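Local atomic coordinates of sesquisabinene B synthase 2 (PDB entry 6A2A), a protein that probably converts an isoprenoid diphosphate into the sesquiterpene sesquisabinene B, using magnesium or manganese ions, as a member of the terpene synthase family. Residues L82-T87 with D236-L241; S125-I130 with I136-D141; A204-H209 with I228-E233. All coordinates share one frame; numbering follows the deposited sequence.

Overall arrangement
The three contacts lie within the helical framework of the enzyme, away from the magnesium-binding residues Asp316, Asp320, Glu394 and Asn460. Along the chain, interactions 2 and 3 are both nested inside the loop closed by interaction 1. Interactions 1 and 2 have centres about 20 Å apart, and a salt bridge from Asp86 OD2 to Arg129 NH2 (2.9 Å) joins them. Interactions 1 and 3 are closer, with centres about 14 Å apart. Tyr231 links these two, because its OH probably hydrogen-bonds to Asn238 N (2.9 Å). Interactions 2 and 3 do not touch, and their nearest atoms are about 8 Å apart.

Interaction 1. Residues L82-T87 with D236-L241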
loop_
_atom_site.group_PDB
_atom_site.type_symbol
_atom_site.label_atom_id
_atom_site.label_comp_id
_atom_site.label_asym_id
_atom_site.label_seq_id
_atom_site.Cartn_x
_atom_site.Cartn_y
_atom_site.Cartn_z
ATOM N N LEU A 82 -20.157 -13.100 -38.566
ATOM C CA LEU A 82 -19.923 -13.959 -37.351
ATOM C C LEU A 82 -18.414 -14.201 -37.218
ATOM O O LEU A 82 -17.857 -14.200 -36.136
ATOM C CB LEU A 82 -20.648 -15.285 -37.472
ATOM C CG LEU A 82 -22.173 -15.274 -37.318
ATOM C CD1 LEU A 82 -22.698 -16.661 -37.379
ATOM C CD2 LEU A 82 -22.655 -14.604 -36.039
ATOM N N GLU A 83 -17.745 -14.431 -38.343
ATOM C CA GLU A 83 -16.336 -14.701 -38.310
ATOM C C GLU A 83 -15.596 -13.475 -37.776
ATOM O O GLU A 83 -14.649 -13.633 -36.979
ATOM C CB GLU A 83 -15.850 -15.154 -39.709
ATOM C CG GLU A 83 -16.177 -16.566 -40.044
ATOM C CD GLU A 83 -15.918 -16.925 -41.512
ATOM O OE1 GLU A 83 -15.656 -15.979 -42.301
ATOM O OE2 GLU A 83 -15.980 -18.109 -41.853
ATOM N N PHE A 84 -16.017 -12.247 -38.111
ATOM C CA PHE A 84 -15.357 -11.089 -37.710
ATOM C C PHE A 84 -15.532 -10.875 -36.194
ATOM O O PHE A 84 -14.546 -10.553 -35.508
ATOM C CB PHE A 84 -15.916 -9.878 -38.453
ATOM C CG PHE A 84 -15.100 -8.632 -38.335
ATOM C CD1 PHE A 84 -13.949 -8.474 -39.083
ATOM C CD2 PHE A 84 -15.470 -7.603 -37.482
ATOM C CE1 PHE A 84 -13.182 -7.334 -38.974
ATOM C CE2 PHE A 84 -14.693 -6.464 -37.379
ATOM C CZ PHE A 84 -13.552 -6.328 -38.133
ATOM N N ILE A 85 -16.756 -11.034 -35.700
ATOM C CA ILE A 85 -16.974 -10.808 -34.237
ATOM C C ILE A 85 -16.356 -11.965 -33.424
ATOM O O ILE A 85 -15.963 -11.734 -32.261
ATOM C CB ILE A 85 -18.467 -10.585 -33.914
ATOM C CG1 ILE A 85 -19.335 -11.766 -34.323
ATOM C CG2 ILE A 85 -18.969 -9.282 -34.523
ATOM C CD1 ILE A 85 -20.682 -11.803 -33.652
ATOM N N ASP A 86 -16.235 -13.162 -33.976
ATOM C CA ASP A 86 -15.457 -14.274 -33.352
ATOM C C ASP A 86 -13.996 -13.872 -33.222
ATOM O O ASP A 86 -13.409 -14.026 -32.201
ATOM C CB ASP A 86 -15.655 -15.592 -34.054
ATOM C CG ASP A 86 -15.169 -16.790 -33.219
ATOM O OD1 ASP A 86 -15.519 -16.795 -31.991
ATOM O OD2 ASP A 86 -14.522 -17.730 -33.777
ATOM N N THR A 87 -13.443 -13.253 -34.270
ATOM C CA THR A 87 -12.066 -12.706 -34.273
ATOM C C THR A 87 -11.885 -11.594 -33.246
ATOM O O THR A 87 -10.897 -11.571 -32.497
ATOM C CB THR A 87 -11.729 -12.178 -35.696
ATOM O OG1 THR A 87 -11.885 -13.287 -36.562
ATOM C CG2 THR A 87 -10.332 -11.644 -35.804
ATOM N N ASP A 236 -7.249 -14.276 -44.077
ATOM C CA ASP A 236 -8.274 -13.208 -44.013
ATOM C C ASP A 236 -8.011 -12.102 -42.988
ATOM O O ASP A 236 -8.949 -11.516 -42.454
ATOM C CB ASP A 236 -9.650 -13.812 -43.706
ATOM C CG ASP A 236 -9.718 -14.449 -42.312
ATOM O OD1 ASP A 236 -8.982 -14.022 -41.372
ATOM O OD2 ASP A 236 -10.497 -15.411 -42.183
ATOM N N VAL A 237 -6.759 -11.764 -42.753
ATOM C CA VAL A 237 -6.447 -10.793 -41.692
ATOM C C VAL A 237 -6.864 -9.386 -42.129
ATOM O O VAL A 237 -6.584 -8.953 -43.258
ATOM C CB VAL A 237 -4.954 -10.831 -41.307
ATOM C CG1 VAL A 237 -4.033 -10.758 -42.519
ATOM C CG2 VAL A 237 -4.612 -9.728 -40.315
ATOM N N ASN A 238 -7.530 -8.682 -41.221
ATOM C CA ASN A 238 -7.826 -7.263 -41.313
ATOM C C ASN A 238 -6.749 -6.507 -40.541
ATOM O O ASN A 238 -6.694 -6.600 -39.283
ATOM C CB ASN A 238 -9.219 -6.935 -40.760
ATOM C CG ASN A 238 -9.644 -5.485 -40.893
ATOM O OD1 ASN A 238 -8.986 -4.567 -40.398
ATOM N ND2 ASN A 238 -10.785 -5.263 -41.530
ATOM N N LEU A 239 -5.940 -5.716 -41.264
ATOM C CA LEU A 239 -4.763 -5.073 -40.643
ATOM C C LEU A 239 -5.190 -3.999 -39.641
ATOM O O LEU A 239 -4.455 -3.735 -38.735
ATOM C CB LEU A 239 -3.837 -4.460 -41.703
ATOM C CG LEU A 239 -3.089 -5.461 -42.574
ATOM C CD1 LEU A 239 -2.333 -4.739 -43.684
ATOM C CD2 LEU A 239 -2.126 -6.302 -41.748
ATOM N N THR A 240 -6.297 -3.322 -39.843
ATOM C CA THR A 240 -6.761 -2.302 -38.893
ATOM C C THR A 240 -7.147 -2.983 -37.559
ATOM O O THR A 240 -6.836 -2.498 -36.491
ATOM C CB THR A 240 -8.002 -1.560 -39.397
ATOM O OG1 THR A 240 -7.750 -0.878 -40.636
ATOM C CG2 THR A 240 -8.516 -0.563 -38.383
ATOM N N LEU A 241 -7.895 -4.063 -37.662
ATOM C CA LEU A 241 -8.307 -4.823 -36.449
ATOM C C LEU A 241 -7.034 -5.317 -35.744
ATOM O O LEU A 241 -6.899 -5.145 -34.532
ATOM C CB LEU A 241 -9.233 -5.986 -36.828
ATOM C CG LEU A 241 -9.666 -6.876 -35.653
ATOM C CD1 LEU A 241 -10.352 -6.046 -34.572
ATOM C CD2 LEU A 241 -10.564 -8.001 -36.087
#
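Glu83 O is gripped twice by Thr87, the residue whose methyl group meets Leu241 across the contact. It accepts from Thr87 OG1 at 2.8 Å and from Thr87 N at 3.0 Å, and the two donors reach it from opposite faces of the carbonyl plane. The hydroxyl bond fixes the rotation of the threonine. With OG1 turned beside the backbone N (chi1 -58°), CG2 is left to meet Leu241 CD2 at 3.7 Å. The same CD2 methyl also lies against Phe84, 4.0 Å from CE1, and it is equally near CZ. It meets the ring obliquely. Phe84 and Leu241 reach for each other from their two helices. One leucine methyl is therefore shared by the phenylalanine and the threonine, which lie on successive turns of one helix.

The contact joins helix 78-90, in the N-terminal terpene synthase region, to the start of the long helix 239-270. Asn238 occupies the N-cap position of that second helix. Its OD1 accepts from Leu241 N at 3.0 Å in a nearly straight bond, with an angle of 166° at the hydrogen. This cap orients the amide and places ND2 4.1 Å from Phe84 CE1. The approach to the ring is again oblique, with the amide and ring planes 67° apart.

No hydrogen bond crosses between the two segments, so the join rests on packing. Leu71 and Ile72 of helix 55-73 also pack on Phe84, and Leu71 touches Asn238 as well. Tyr231 of helix 220-232 lies against both Thr87 and Leu241.

Interaction 2. Residues S125-I130 with I136-D141; sequences SLRFRI and IFVPQD
Val138 points its side chain at helix 121-133 and meets Phe128 and Arg127 there. The two helix residues touch it differently. Phe128 comes with CD2 and CE2 of its ring, and CD2 lies 3.7 Å from Val138 CG1. The valine and the ring cross at a slant. Phe128 CG is anti to the backbone N (chi1 174°), and this turn carries the ring towards the loop although its CB does not head straight there. At the next ring position, CE2 is 3.4 Å from Val138 O, in an oblique approach. Pro139 O lies near the ring plane, at its edge, 3.9 Å from the same CE2.

Arg127 reaches Val138 by its extended chain. Its NH1 sits 3.9 Å from Val138 CG1, with CG2 only slightly farther off. The guanidinium meets these methyls obliquely and makes a van der Waals contact with them. CG1 is thus packed between the ring and the guanidinium.

Arg132 NH2 hydrogen-bonds to Val138 O, the carbonyl beside the ring. Phe143 meets Phe128 edge-to-face. Gln140 is held by Ile179 N and Asp178 OD1. Replacing Phe128 with alanine would probably open a gap beside Val138 CG1 and leave Phe143 without its aromatic partner.

No hydrogen bond joins the two segments directly. After helix 121-133 the chain doubles back and lays an extended loop along the side of that same helix. This return of the chain along its own helix belongs to the mostly helical N-terminal domain found in plant terpene synthases.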
loop_
_atom_site.group_PDB
_atom_site.type_symbol
_atom_site.label_atom_id
_atom_site.label_comp_id
_atom_site.label_asym_id
_atom_site.label_seq_id
_atom_site.Cartn_x
_atom_site.Cartn_y
_atom_site.Cartn_z
ATOM N N SER A 125 -22.005 -24.530 -37.230
ATOM C CA SER A 125 -21.296 -24.730 -35.941
ATOM C C SER A 125 -20.985 -23.369 -35.348
ATOM O O SER A 125 -21.247 -23.099 -34.152
ATOM C CB SER A 125 -20.011 -25.533 -36.165
ATOM O OG SER A 125 -20.201 -26.888 -36.550
ATOM N N LEU A 126 -20.322 -22.511 -36.128
ATOM C CA LEU A 126 -20.017 -21.167 -35.700
ATOM C C LEU A 126 -21.299 -20.428 -35.263
ATOM O O LEU A 126 -21.342 -19.778 -34.222
ATOM C CB LEU A 126 -19.266 -20.399 -36.786
ATOM C CG LEU A 126 -18.802 -19.010 -36.393
ATOM C CD1 LEU A 126 -17.770 -19.070 -35.252
ATOM C CD2 LEU A 126 -18.205 -18.261 -37.548
ATOM N N ARG A 127 -22.352 -20.514 -36.054
ATOM C CA ARG A 127 -23.566 -19.833 -35.678
ATOM C C ARG A 127 -24.097 -20.386 -34.341
ATOM O O ARG A 127 -24.499 -19.594 -33.485
ATOM C CB ARG A 127 -24.605 -20.037 -36.793
ATOM C CG ARG A 127 -25.905 -19.277 -36.567
ATOM C CD ARG A 127 -26.905 -19.614 -37.670
ATOM N NE ARG A 127 -28.217 -19.067 -37.311
ATOM C CZ ARG A 127 -29.170 -19.750 -36.708
ATOM N NH1 ARG A 127 -28.961 -20.978 -36.266
ATOM N NH2 ARG A 127 -30.360 -19.188 -36.561
ATOM N N PHE A 128 -24.139 -21.694 -34.211
ATOM C CA PHE A 128 -24.577 -22.356 -33.000
ATOM C C PHE A 128 -23.794 -21.809 -31.807
ATOM O O PHE A 128 -24.369 -21.419 -30.746
ATOM C CB PHE A 128 -24.412 -23.866 -33.108
ATOM C CG PHE A 128 -24.702 -24.638 -31.839
ATOM C CD1 PHE A 128 -23.721 -24.822 -30.863
ATOM C CD2 PHE A 128 -25.966 -25.158 -31.582
ATOM C CE1 PHE A 128 -23.996 -25.525 -29.705
ATOM C CE2 PHE A 128 -26.244 -25.841 -30.411
ATOM C CZ PHE A 128 -25.252 -26.029 -29.468
ATOM N N ARG A 129 -22.485 -21.738 -31.983
ATOM C CA ARG A 129 -21.644 -21.309 -30.838
ATOM C C ARG A 129 -21.829 -19.834 -30.502
ATOM O O ARG A 129 -21.986 -19.503 -29.304
ATOM C CB ARG A 129 -20.168 -21.634 -31.081
ATOM C CG ARG A 129 -19.259 -21.066 -29.995
ATOM C CD ARG A 129 -17.873 -21.703 -30.016
ATOM N NE ARG A 129 -17.118 -21.337 -31.226
ATOM C CZ ARG A 129 -16.542 -20.194 -31.465
ATOM N NH1 ARG A 129 -16.590 -19.197 -30.589
ATOM N NH2 ARG A 129 -15.878 -20.032 -32.623
ATOM N N ILE A 130 -21.762 -18.930 -31.479
ATOM C CA ILE A 130 -21.809 -17.523 -31.240
ATOM C C ILE A 130 -23.173 -17.166 -30.654
ATOM O O ILE A 130 -23.266 -16.296 -29.794
ATOM C CB ILE A 130 -21.524 -16.682 -32.503
ATOM C CG1 ILE A 130 -20.168 -17.009 -33.143
ATOM C CG2 ILE A 130 -21.625 -15.208 -32.183
ATOM C CD1 ILE A 130 -18.987 -16.477 -32.386
ATOM N N ILE A 136 -28.608 -16.643 -26.951
ATOM C CA ILE A 136 -29.631 -16.873 -27.990
ATOM C C ILE A 136 -29.613 -18.364 -28.310
ATOM O O ILE A 136 -28.601 -18.918 -28.818
ATOM C CB ILE A 136 -29.375 -15.960 -29.206
ATOM C CG1 ILE A 136 -29.582 -14.488 -28.880
ATOM C CG2 ILE A 136 -30.240 -16.380 -30.379
ATOM C CD1 ILE A 136 -28.888 -13.554 -29.824
ATOM N N PHE A 137 -30.692 -19.062 -27.952
ATOM C CA PHE A 137 -30.731 -20.465 -28.015
ATOM C C PHE A 137 -30.777 -20.955 -29.472
ATOM O O PHE A 137 -31.446 -20.349 -30.310
ATOM C CB PHE A 137 -31.983 -21.005 -27.328
ATOM C CG PHE A 137 -31.999 -22.495 -27.218
ATOM C CD1 PHE A 137 -31.163 -23.128 -26.314
ATOM C CD2 PHE A 137 -32.770 -23.282 -28.054
ATOM C CE1 PHE A 137 -31.138 -24.507 -26.226
ATOM C CE2 PHE A 137 -32.745 -24.664 -27.953
ATOM C CZ PHE A 137 -31.928 -25.273 -27.036
ATOM N N VAL A 138 -30.053 -22.033 -29.725
ATOM C CA VAL A 138 -30.049 -22.761 -30.984
ATOM C C VAL A 138 -30.093 -24.202 -30.566
ATOM O O VAL A 138 -29.329 -24.559 -29.700
ATOM C CB VAL A 138 -28.807 -22.487 -31.855
ATOM C CG1 VAL A 138 -28.845 -23.317 -33.124
ATOM C CG2 VAL A 138 -28.662 -21.031 -32.208
ATOM N N PRO A 139 -30.992 -25.007 -31.127
ATOM C CA PRO A 139 -31.140 -26.376 -30.760
ATOM C C PRO A 139 -30.016 -27.270 -31.301
ATOM O O PRO A 139 -29.438 -26.962 -32.351
ATOM C CB PRO A 139 -32.473 -26.845 -31.370
ATOM C CG PRO A 139 -32.706 -25.892 -32.477
ATOM C CD PRO A 139 -32.016 -24.610 -32.104
ATOM N N GLN A 140 -29.729 -28.330 -30.601
ATOM C CA GLN A 140 -28.701 -29.278 -31.025
ATOM C C GLN A 140 -29.145 -29.949 -32.336
ATOM O O GLN A 140 -28.332 -30.490 -33.047
ATOM C CB GLN A 140 -28.419 -30.392 -30.029
ATOM C CG GLN A 140 -29.589 -31.326 -29.730
ATOM C CD GLN A 140 -29.222 -32.589 -29.010
ATOM O OE1 GLN A 140 -28.063 -32.878 -28.714
ATOM N NE2 GLN A 140 -30.229 -33.396 -28.721
ATOM N N ASP A 141 -30.456 -29.965 -32.597
ATOM C CA ASP A 141 -31.006 -30.521 -33.845
ATOM C C ASP A 141 -30.424 -29.943 -35.140
ATOM O O ASP A 141 -30.501 -30.599 -36.204
ATOM C CB ASP A 141 -32.544 -30.271 -33.821
ATOM C CG ASP A 141 -33.210 -30.843 -32.553
ATOM O OD1 ASP A 141 -32.987 -30.283 -31.418
ATOM O OD2 ASP A 141 -33.957 -31.839 -32.698
#

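Interaction 3. Residues A204-H209 with I228-E233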
loop_
_atom_site.group_PDB
_atom_site.type_symbol
_atom_site.label_atom_id
_atom_site.label_comp_id
_atom_site.label_asym_id
_atom_site.label_seq_id
_atom_site.Cartn_x
_atom_site.Cartn_y
_atom_site.Cartn_z
ATOM N N ALA A 204 -3.154 -25.785 -38.865
ATOM C CA ALA A 204 -2.393 -26.745 -38.038
ATOM C C ALA A 204 -2.247 -26.246 -36.600
ATOM O O ALA A 204 -2.370 -27.035 -35.634
ATOM C CB ALA A 204 -0.999 -26.992 -38.577
ATOM N N LYS A 205 -1.908 -24.978 -36.492
ATOM C CA LYS A 205 -1.695 -24.359 -35.191
ATOM C C LYS A 205 -3.011 -24.362 -34.420
ATOM O O LYS A 205 -3.050 -24.750 -33.234
ATOM C CB LYS A 205 -1.246 -22.908 -35.287
ATOM C CG LYS A 205 0.185 -22.642 -35.713
ATOM C CD LYS A 205 0.585 -21.160 -35.529
ATOM C CE LYS A 205 0.415 -20.709 -34.088
ATOM N NZ LYS A 205 0.850 -19.305 -33.835
ATOM N N LYS A 206 -4.050 -23.887 -35.059
ATOM C CA LYS A 206 -5.357 -23.747 -34.390
ATOM C C LYS A 206 -5.888 -25.105 -33.962
ATOM O O LYS A 206 -6.505 -25.197 -32.866
ATOM C CB LYS A 206 -6.402 -23.082 -35.282
ATOM C CG LYS A 206 -6.170 -21.595 -35.431
ATOM C CD LYS A 206 -7.412 -20.815 -35.722
ATOM C CE LYS A 206 -7.969 -21.100 -37.084
ATOM N NZ LYS A 206 -9.121 -20.215 -37.386
ATOM N N VAL A 207 -5.635 -26.169 -34.746
ATOM C CA VAL A 207 -6.196 -27.485 -34.390
ATOM C C VAL A 207 -5.495 -28.051 -33.152
ATOM O O VAL A 207 -6.130 -28.589 -32.246
ATOM C CB VAL A 207 -6.136 -28.471 -35.566
ATOM C CG1 VAL A 207 -6.277 -29.902 -35.113
ATOM C CG2 VAL A 207 -7.175 -28.112 -36.589
ATOM N N SER A 208 -4.176 -27.945 -33.146
ATOM C CA SER A 208 -3.354 -28.419 -32.071
ATOM C C SER A 208 -3.734 -27.706 -30.761
ATOM O O SER A 208 -3.845 -28.346 -29.680
ATOM C CB SER A 208 -1.920 -28.203 -32.475
ATOM O OG SER A 208 -1.074 -28.609 -31.458
ATOM N N HIS A 209 -3.888 -26.406 -30.875
ATOM C CA HIS A 209 -4.233 -25.537 -29.774
ATOM C C HIS A 209 -5.592 -25.948 -29.233
ATOM O O HIS A 209 -5.774 -26.080 -28.009
ATOM C CB HIS A 209 -4.230 -24.107 -30.240
ATOM C CG HIS A 209 -4.331 -23.056 -29.186
ATOM N ND1 HIS A 209 -3.254 -22.722 -28.401
ATOM C CD2 HIS A 209 -5.288 -22.151 -28.912
ATOM C CE1 HIS A 209 -3.540 -21.652 -27.681
ATOM N NE2 HIS A 209 -4.780 -21.272 -27.968
ATOM N N ILE A 228 -3.288 -13.105 -31.297
ATOM C CA ILE A 228 -2.735 -11.954 -32.041
ATOM C C ILE A 228 -1.674 -12.465 -33.043
ATOM O O ILE A 228 -1.675 -12.067 -34.204
ATOM C CB ILE A 228 -2.191 -10.881 -31.094
ATOM C CG1 ILE A 228 -3.326 -10.038 -30.519
ATOM C CG2 ILE A 228 -1.157 -10.006 -31.785
ATOM C CD1 ILE A 228 -2.903 -9.230 -29.331
ATOM N N ASP A 229 -0.793 -13.349 -32.588
ATOM C CA ASP A 229 0.198 -13.965 -33.467
ATOM C C ASP A 229 -0.393 -14.869 -34.513
ATOM O O ASP A 229 0.018 -14.821 -35.671
ATOM C CB ASP A 229 1.228 -14.742 -32.665
ATOM C CG ASP A 229 2.119 -13.859 -31.866
ATOM O OD1 ASP A 229 2.104 -12.642 -32.027
ATOM O OD2 ASP A 229 2.768 -14.420 -31.016
ATOM N N THR A 230 -1.362 -15.706 -34.138
ATOM C CA THR A 230 -1.991 -16.613 -35.078
ATOM C C THR A 230 -2.750 -15.817 -36.144
ATOM O O THR A 230 -2.654 -16.145 -37.352
ATOM C CB THR A 230 -2.899 -17.598 -34.328
ATOM O OG1 THR A 230 -2.072 -18.426 -33.500
ATOM C CG2 THR A 230 -3.710 -18.480 -35.255
ATOM N N TYR A 231 -3.506 -14.803 -35.709
ATOM C CA TYR A 231 -4.353 -14.026 -36.622
ATOM C C TYR A 231 -3.524 -13.345 -37.727
ATOM O O TYR A 231 -4.001 -13.194 -38.876
ATOM C CB TYR A 231 -5.080 -12.919 -35.868
ATOM C CG TYR A 231 -6.063 -12.135 -36.685
ATOM C CD1 TYR A 231 -6.986 -12.761 -37.494
ATOM C CD2 TYR A 231 -6.059 -10.760 -36.635
ATOM C CE1 TYR A 231 -7.906 -12.030 -38.223
ATOM C CE2 TYR A 231 -6.972 -10.014 -37.356
ATOM C CZ TYR A 231 -7.878 -10.650 -38.172
ATOM O OH TYR A 231 -8.770 -9.897 -38.882
ATOM N N GLU A 232 -2.361 -12.865 -37.353
ATOM C CA GLU A 232 -1.463 -12.113 -38.257
ATOM C C GLU A 232 -1.085 -13.001 -39.440
ATOM O O GLU A 232 -1.068 -12.498 -40.569
ATOM C CB GLU A 232 -0.252 -11.570 -37.511
ATOM C CG GLU A 232 0.670 -10.757 -38.411
ATOM C CD GLU A 232 1.699 -9.886 -37.716
ATOM O OE1 GLU A 232 1.730 -9.875 -36.500
ATOM O OE2 GLU A 232 2.496 -9.227 -38.412
ATOM N N GLU A 233 -0.915 -14.300 -39.176
ATOM C CA GLU A 233 -0.508 -15.336 -40.159
ATOM C C GLU A 233 -1.696 -15.894 -40.965
ATOM O O GLU A 233 -1.468 -16.747 -41.828
ATOM C CB GLU A 233 0.174 -16.507 -39.440
ATOM C CG GLU A 233 1.421 -16.144 -38.640
ATOM C CD GLU A 233 1.706 -16.963 -37.376
ATOM O OE1 GLU A 233 1.097 -18.048 -37.189
ATOM O OE2 GLU A 233 2.548 -16.509 -36.559
#
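Lys205 and Thr230 form the one hydrogen bond across this contact. Lys205 NZ donates to Thr230 OG1 at 3.1 Å. The two side chains run antiparallel and overlap at their ends, so the lysine end runs alongside the threonine hydroxyl, with CE also close to it. The same ammonium group makes a longer salt bridge to Glu233 OE1, at 3.6 Å. Glu233 comes across the lysine chain, nearly perpendicular to it, and its OE1 rests equally near Lys205 CD. A bend at chi3 (58°) turns the lysine so that NZ meets both oxygens. Glu233 is exposed and Lys205 partly so, whereas Thr230 is buried.

On the other branch of Thr230, Lys206 packs its CG against Thr230 CG2 at 4.0 Å. Thr230 thus uses both branches: the hydroxyl takes one lysine and the methyl the other. The polar end of Lys206 continues to Glu234 OE2, with which it forms a salt bridge.

The second shell positions these groups. Thr230 OG1 lies beside its own backbone N (chi1 -66°) and makes a weak hydrogen bond to Trp226 O, one turn earlier. Glu233 and the nearby C-terminal end of helix 220-232 would probably favour the positive charge of Lys205.

Helices 201-212 and 220-232 run antiparallel as a helical hairpin, with the CA atoms of Lys205 and Thr230 7.8 Å apart. One turn along, His209 stacks on Trp226 and extends the join, while helix 160-170 packs on Lys206 and Val207 and helix 239-270 on Ile228, Tyr231 and Glu232.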